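Local atomic coordinates of probable fatty acyl-CoA transferase Rv3272 (Mycobacterium tuberculosis, PDB entry 5YIT), a protein that probably transfers CoA in fatty acid metabolism and binds fatty acyl-CoAs of various chain lengths, palmitoyl-CoA most tightly. Residues Thr256-Ile261 / Ser312-Glu317; Gly12-Asp17 / Asp94-Val99. All blocks are in the same frame, centred on the assembly; numbering follows the deposited sequence.

Contact 1. Residues Thr256-Ile261 / Ser312-Glu317; sequences TADGYI and SKTATE
Ala315 lays its methyl group against the hairpin formed by Thr256-Ile261, and of all the residues here it has the most surface buried by the contact. Its CB meets the carbonyl oxygen of Tyr260 at 3.8 Å and packs 4.2 Å from the CB of Ile261, where the first turn of a helix meets the second strand of the hairpin. Beside it, Thr314 and Asp258 touch through carbon alone: Thr314 CG2 lies 3.7 Å from Asp258 CB. With OG1 set between the backbone N and the carbonyl carbon (chi1 67°) and the methyl beside the N, Thr314 turns CG2 to Asp258 and OG1 to the amide of Glu317. Thr314 is thus the N-cap residue of a capping box: its N donates to Glu317 OE1 over 2.6 Å, and Glu317 N returns a long, weak bond to Thr314 OG1. Two polar links accompany the methyl packing. Ala257 N donates to Lys313 O at 3.2 Å, and a water joins Asp258 O to Thr316 N, a backbone amide in the first helical turn. The hairpin belongs to strands 253-256 and 259-264 of a three-stranded antiparallel sheet. Helix 315-324 lies against it, with Trp318 touching Thr256 and Ile261, while Leu331 of strand 328-331 meets Ala315; the side chain of Tyr260 leaves the backbone away from 312-317 and packs on Pro166 of the second subunit.

Contact 2. Residues Gly12-Asp17 / Asp94-Val99; sequences GFRVLD and DTADVV
Asp97, just before one strand, reaches Phe13 and Arg14 where its neighbour begins, and its side chain can be followed atom by atom. CB rests 3.7 Å from Arg14 O. With CG turned beside its own backbone N (chi1 -71°), the side chain runs nearly perpendicular to that of Phe13; CG comes within 3.7 Å of Phe13 CD1, the ring and carboxylate planes being 67° apart. Of the two oxygens, OD2 accepts a weak but fairly straight bond from Arg14 N (3.4 Å), whereas OD1, also near the Phe13 ring, forms a salt bridge with Arg193. The backbone repeats the link in the other direction: Arg14 O takes hydrogen bonds from both Asp97 N (2.9 Å) and Val98 N (3.3 Å), the first in the plane of the carbonyl. Further on the strands settle into regular parallel pairing, and Leu16 N donates to Val98 O over 2.8 Å. On one face of the sheet Val15 and Val98 run alongside each other in the same direction, with CG1 of Val15 3.7 Å from CB of Val98. On the other, Leu16 sets its CG 3.7 Å from Ala96 CB and its CB against Val99. Strands 14-17 and 98-101 are the central pair of the six-stranded parallel sheet of the Rossmann domain, in order 3-2-1-4-5-6. The Phe13 ring also meets Arg195 of the second subunit in a cation-pi contact. Strand 37-42 flanks strand 14-17, its Glu37 pairing with the Arg14 guanidinium, and helix 173-196 covers the Val98 face through Val186 and Leu190.

In the fold
Contact 1 and contact 2 lie far apart, 54 Å between centres and about 40 Å between nearest atoms, and the chain's centre falls between them. They represent two ways of joining distant sequence: a capped helix start packed against an antiparallel hairpin, and parallel strands paired side by side in the Rossmann core. Contact 1 belongs to the part of the chain that probably forms the small domain, and both segments of contact 2 precede those of contact 1 in the sequence. Neither lies at the probable nucleophile, Asp175. Contact 2 is nevertheless related to it through the fold, because helix 173-196, which covers one face of the parallel sheet, also carries that residue near its beginning.

Contact 1. Residues Thr256-Ile261 / Ser312-Glu317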
loop_
_atom_site.group_PDB
_atom_site.type_symbol
_atom_site.label_atom_id
_atom_site.label_comp_id
_atom_site.label_asym_id
_atom_site.label_seq_id
_atom_site.Cartn_x
_atom_site.Cartn_y
_atom_site.Cartn_z
ATOM N N THR B 256 29.993 6.158 3.742
ATOM C CA THR B 256 31.115 6.286 2.810
ATOM C C THR B 256 31.933 7.544 3.086
ATOM O O THR B 256 31.761 8.166 4.126
ATOM C CB THR B 256 30.647 6.265 1.365
ATOM O OG1 THR B 256 29.554 7.152 1.217
ATOM C CG2 THR B 256 30.190 4.913 1.040
ATOM N N ALA B 257 32.844 7.914 2.186
ATOM C CA ALA B 257 33.609 9.158 2.371
ATOM C C ALA B 257 32.693 10.368 2.371
ATOM O O ALA B 257 32.865 11.269 3.176
ATOM C CB ALA B 257 34.650 9.327 1.304
ATOM N N ASP B 258 31.700 10.351 1.491
ATOM C CA ASP B 258 30.812 11.460 1.349
ATOM C C ASP B 258 29.364 11.008 1.222
ATOM O O ASP B 258 28.790 11.011 0.134
ATOM C CB ASP B 258 31.248 12.297 0.148
ATOM C CG ASP B 258 30.459 13.562 0.002
ATOM O OD1 ASP B 258 29.770 13.982 0.958
ATOM O OD2 ASP B 258 30.533 14.135 -1.095
ATOM N N GLY B 259 28.754 10.667 2.344
ATOM C CA GLY B 259 27.338 10.326 2.322
ATOM C C GLY B 259 27.078 8.883 2.665
ATOM O O GLY B 259 27.967 8.163 3.127
ATOM N N TYR B 260 25.838 8.457 2.458
ATOM C CA TYR B 260 25.460 7.082 2.790
ATOM C C TYR B 260 25.049 6.375 1.560
ATOM O O TYR B 260 24.402 6.953 0.673
ATOM C CB TYR B 260 24.312 7.052 3.773
ATOM C CG TYR B 260 24.762 7.191 5.189
ATOM C CD1 TYR B 260 24.905 8.462 5.791
ATOM C CD2 TYR B 260 25.046 6.053 5.948
ATOM C CE1 TYR B 260 25.333 8.572 7.101
ATOM C CE2 TYR B 260 25.469 6.149 7.255
ATOM C CZ TYR B 260 25.616 7.408 7.827
ATOM O OH TYR B 260 26.019 7.504 9.133
ATOM N N ILE B 261 25.424 5.108 1.501
ATOM C CA ILE B 261 24.958 4.272 0.415
ATOM C C ILE B 261 24.076 3.152 0.964
ATOM O O ILE B 261 24.334 2.635 2.057
ATOM C CB ILE B 261 26.159 3.702 -0.293
ATOM C CG1 ILE B 261 25.715 3.121 -1.617
ATOM C CG2 ILE B 261 26.859 2.687 0.587
ATOM C CD1 ILE B 261 26.641 2.071 -2.163
ATOM N N SER B 312 37.010 4.606 1.093
ATOM C CA SER B 312 37.815 4.920 -0.085
ATOM C C SER B 312 37.150 5.699 -1.216
ATOM O O SER B 312 37.842 6.295 -2.038
ATOM C CB SER B 312 38.386 3.650 -0.660
ATOM O OG SER B 312 38.955 2.889 0.382
ATOM N N LYS B 313 35.829 5.665 -1.292
ATOM C CA LYS B 313 35.123 6.357 -2.349
ATOM C C LYS B 313 33.902 7.089 -1.848
ATOM O O LYS B 313 33.453 6.838 -0.755
ATOM C CB LYS B 313 34.655 5.358 -3.373
ATOM C CG LYS B 313 35.773 4.822 -4.194
ATOM C CD LYS B 313 35.382 3.471 -4.734
ATOM C CE LYS B 313 36.566 2.799 -5.381
ATOM N NZ LYS B 313 36.576 3.160 -6.817
ATOM N N THR B 314 33.364 7.998 -2.642
ATOM C CA THR B 314 32.085 8.591 -2.286
ATOM C C THR B 314 30.946 7.630 -2.596
ATOM O O THR B 314 31.073 6.707 -3.374
ATOM C CB THR B 314 31.817 9.919 -2.994
ATOM O OG1 THR B 314 31.650 9.701 -4.391
ATOM C CG2 THR B 314 32.966 10.822 -2.803
ATOM N N ALA B 315 29.803 7.877 -1.992
ATOM C CA ALA B 315 28.642 7.042 -2.188
ATOM C C ALA B 315 28.212 6.951 -3.639
ATOM O O ALA B 315 27.822 5.900 -4.091
ATOM C CB ALA B 315 27.508 7.577 -1.367
ATOM N N THR B 316 28.270 8.064 -4.353
ATOM C CA THR B 316 27.914 8.081 -5.755
ATOM C C THR B 316 28.871 7.226 -6.555
ATOM O O THR B 316 28.461 6.542 -7.469
ATOM C CB THR B 316 27.932 9.515 -6.317
ATOM O OG1 THR B 316 27.406 10.416 -5.333
ATOM C CG2 THR B 316 27.106 9.612 -7.592
ATOM N N GLU B 317 30.148 7.275 -6.197
ATOM C CA GLU B 317 31.157 6.468 -6.856
ATOM C C GLU B 317 30.840 5.005 -6.619
ATOM O O GLU B 317 30.836 4.212 -7.531
ATOM C CB GLU B 317 32.535 6.799 -6.308
ATOM C CG GLU B 317 33.261 7.920 -7.025
ATOM C CD GLU B 317 34.324 8.587 -6.140
ATOM O OE1 GLU B 317 34.524 8.141 -5.003
ATOM O OE2 GLU B 317 34.971 9.567 -6.559
HETATM O O HOH W 1 28.263 10.559 -2.760
#

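Contact 2. Residues Gly12-Asp17 / Asp94-Val99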
loop_
_atom_site.group_PDB
_atom_site.type_symbol
_atom_site.label_atom_id
_atom_site.label_comp_id
_atom_site.label_asym_id
_atom_site.label_seq_id
_atom_site.Cartn_x
_atom_site.Cartn_y
_atom_site.Cartn_z
ATOM N N GLY B 12 -18.730 3.255 -18.702
ATOM C CA GLY B 12 -20.168 3.139 -18.552
ATOM C C GLY B 12 -20.661 2.788 -17.167
ATOM O O GLY B 12 -21.857 2.677 -16.963
ATOM N N PHE B 13 -19.760 2.649 -16.212
ATOM C CA PHE B 13 -20.167 2.550 -14.828
ATOM C C PHE B 13 -20.232 3.927 -14.179
ATOM O O PHE B 13 -19.499 4.849 -14.556
ATOM C CB PHE B 13 -19.172 1.706 -14.062
ATOM C CG PHE B 13 -19.299 0.251 -14.307
ATOM C CD1 PHE B 13 -20.558 -0.346 -14.393
ATOM C CD2 PHE B 13 -18.161 -0.536 -14.436
ATOM C CE1 PHE B 13 -20.687 -1.703 -14.595
ATOM C CE2 PHE B 13 -18.293 -1.896 -14.629
ATOM C CZ PHE B 13 -19.559 -2.478 -14.701
ATOM N N ARG B 14 -21.083 4.052 -13.178
ATOM C CA ARG B 14 -21.177 5.298 -12.460
ATOM C C ARG B 14 -20.985 5.088 -10.979
ATOM O O ARG B 14 -21.647 4.245 -10.399
ATOM C CB ARG B 14 -22.534 5.907 -12.722
ATOM C CG ARG B 14 -22.839 7.119 -11.879
ATOM C CD ARG B 14 -24.198 7.647 -12.252
ATOM N NE ARG B 14 -24.178 8.219 -13.598
ATOM C CZ ARG B 14 -25.253 8.668 -14.237
ATOM N NH1 ARG B 14 -26.443 8.612 -13.636
ATOM N NH2 ARG B 14 -25.124 9.189 -15.464
ATOM N N VAL B 15 -20.131 5.899 -10.361
ATOM C CA VAL B 15 -19.858 5.769 -8.919
ATOM C C VAL B 15 -20.240 7.020 -8.153
ATOM O O VAL B 15 -20.005 8.112 -8.605
ATOM C CB VAL B 15 -18.368 5.499 -8.674
ATOM C CG1 VAL B 15 -18.137 5.029 -7.255
ATOM C CG2 VAL B 15 -17.862 4.446 -9.641
ATOM N N LEU B 16 -20.789 6.852 -6.979
ATOM C CA LEU B 16 -21.114 7.988 -6.191
ATOM C C LEU B 16 -20.014 8.099 -5.193
ATOM O O LEU B 16 -19.903 7.282 -4.320
ATOM C CB LEU B 16 -22.393 7.729 -5.457
ATOM C CG LEU B 16 -23.674 7.903 -6.236
ATOM C CD1 LEU B 16 -24.572 8.849 -5.489
ATOM C CD2 LEU B 16 -23.366 8.455 -7.597
ATOM N N ASP B 17 -19.232 9.151 -5.280
ATOM C CA ASP B 17 -18.136 9.320 -4.378
ATOM C C ASP B 17 -18.526 10.342 -3.353
ATOM O O ASP B 17 -18.616 11.499 -3.648
ATOM C CB ASP B 17 -16.928 9.764 -5.208
ATOM C CG ASP B 17 -15.704 10.091 -4.388
ATOM O OD1 ASP B 17 -15.844 10.440 -3.242
ATOM O OD2 ASP B 17 -14.585 10.050 -4.898
ATOM N N ASP B 94 -30.114 5.523 -7.401
ATOM C CA ASP B 94 -30.750 4.498 -8.186
ATOM C C ASP B 94 -30.065 4.233 -9.513
ATOM O O ASP B 94 -30.042 3.091 -9.966
ATOM C CB ASP B 94 -32.206 4.854 -8.361
ATOM C CG ASP B 94 -32.965 4.841 -7.032
ATOM O OD1 ASP B 94 -32.357 4.514 -5.983
ATOM O OD2 ASP B 94 -34.174 5.151 -7.032
ATOM N N THR B 95 -29.490 5.260 -10.127
ATOM C CA THR B 95 -28.770 5.037 -11.362
ATOM C C THR B 95 -27.305 4.662 -11.183
ATOM O O THR B 95 -26.605 4.385 -12.165
ATOM C CB THR B 95 -28.798 6.235 -12.302
ATOM O OG1 THR B 95 -28.151 5.841 -13.516
ATOM C CG2 THR B 95 -28.033 7.404 -11.721
ATOM N N ALA B 96 -26.832 4.673 -9.942
ATOM C CA ALA B 96 -25.406 4.413 -9.676
ATOM C C ALA B 96 -25.128 2.934 -9.529
ATOM O O ALA B 96 -26.000 2.193 -9.074
ATOM C CB ALA B 96 -24.940 5.157 -8.441
ATOM N N ASP B 97 -23.927 2.515 -9.936
ATOM C CA ASP B 97 -23.496 1.129 -9.784
ATOM C C ASP B 97 -22.748 0.924 -8.475
ATOM O O ASP B 97 -22.906 -0.100 -7.818
ATOM C CB ASP B 97 -22.622 0.722 -10.949
ATOM C CG ASP B 97 -23.394 0.572 -12.230
ATOM O OD1 ASP B 97 -23.952 -0.528 -12.477
ATOM O OD2 ASP B 97 -23.418 1.551 -13.000
ATOM N N VAL B 98 -21.937 1.907 -8.108
ATOM C CA VAL B 98 -21.164 1.846 -6.869
ATOM C C VAL B 98 -21.349 3.121 -6.029
ATOM O O VAL B 98 -21.466 4.207 -6.565
ATOM C CB VAL B 98 -19.656 1.631 -7.161
ATOM C CG1 VAL B 98 -18.942 1.184 -5.901
ATOM C CG2 VAL B 98 -19.432 0.635 -8.288
ATOM N N VAL B 99 -21.352 2.972 -4.712
ATOM C CA VAL B 99 -21.381 4.114 -3.804
ATOM C C VAL B 99 -20.169 4.054 -2.889
ATOM O O VAL B 99 -19.899 3.036 -2.258
ATOM C CB VAL B 99 -22.673 4.145 -2.962
ATOM C CG1 VAL B 99 -22.550 5.053 -1.752
ATOM C CG2 VAL B 99 -23.840 4.580 -3.817
#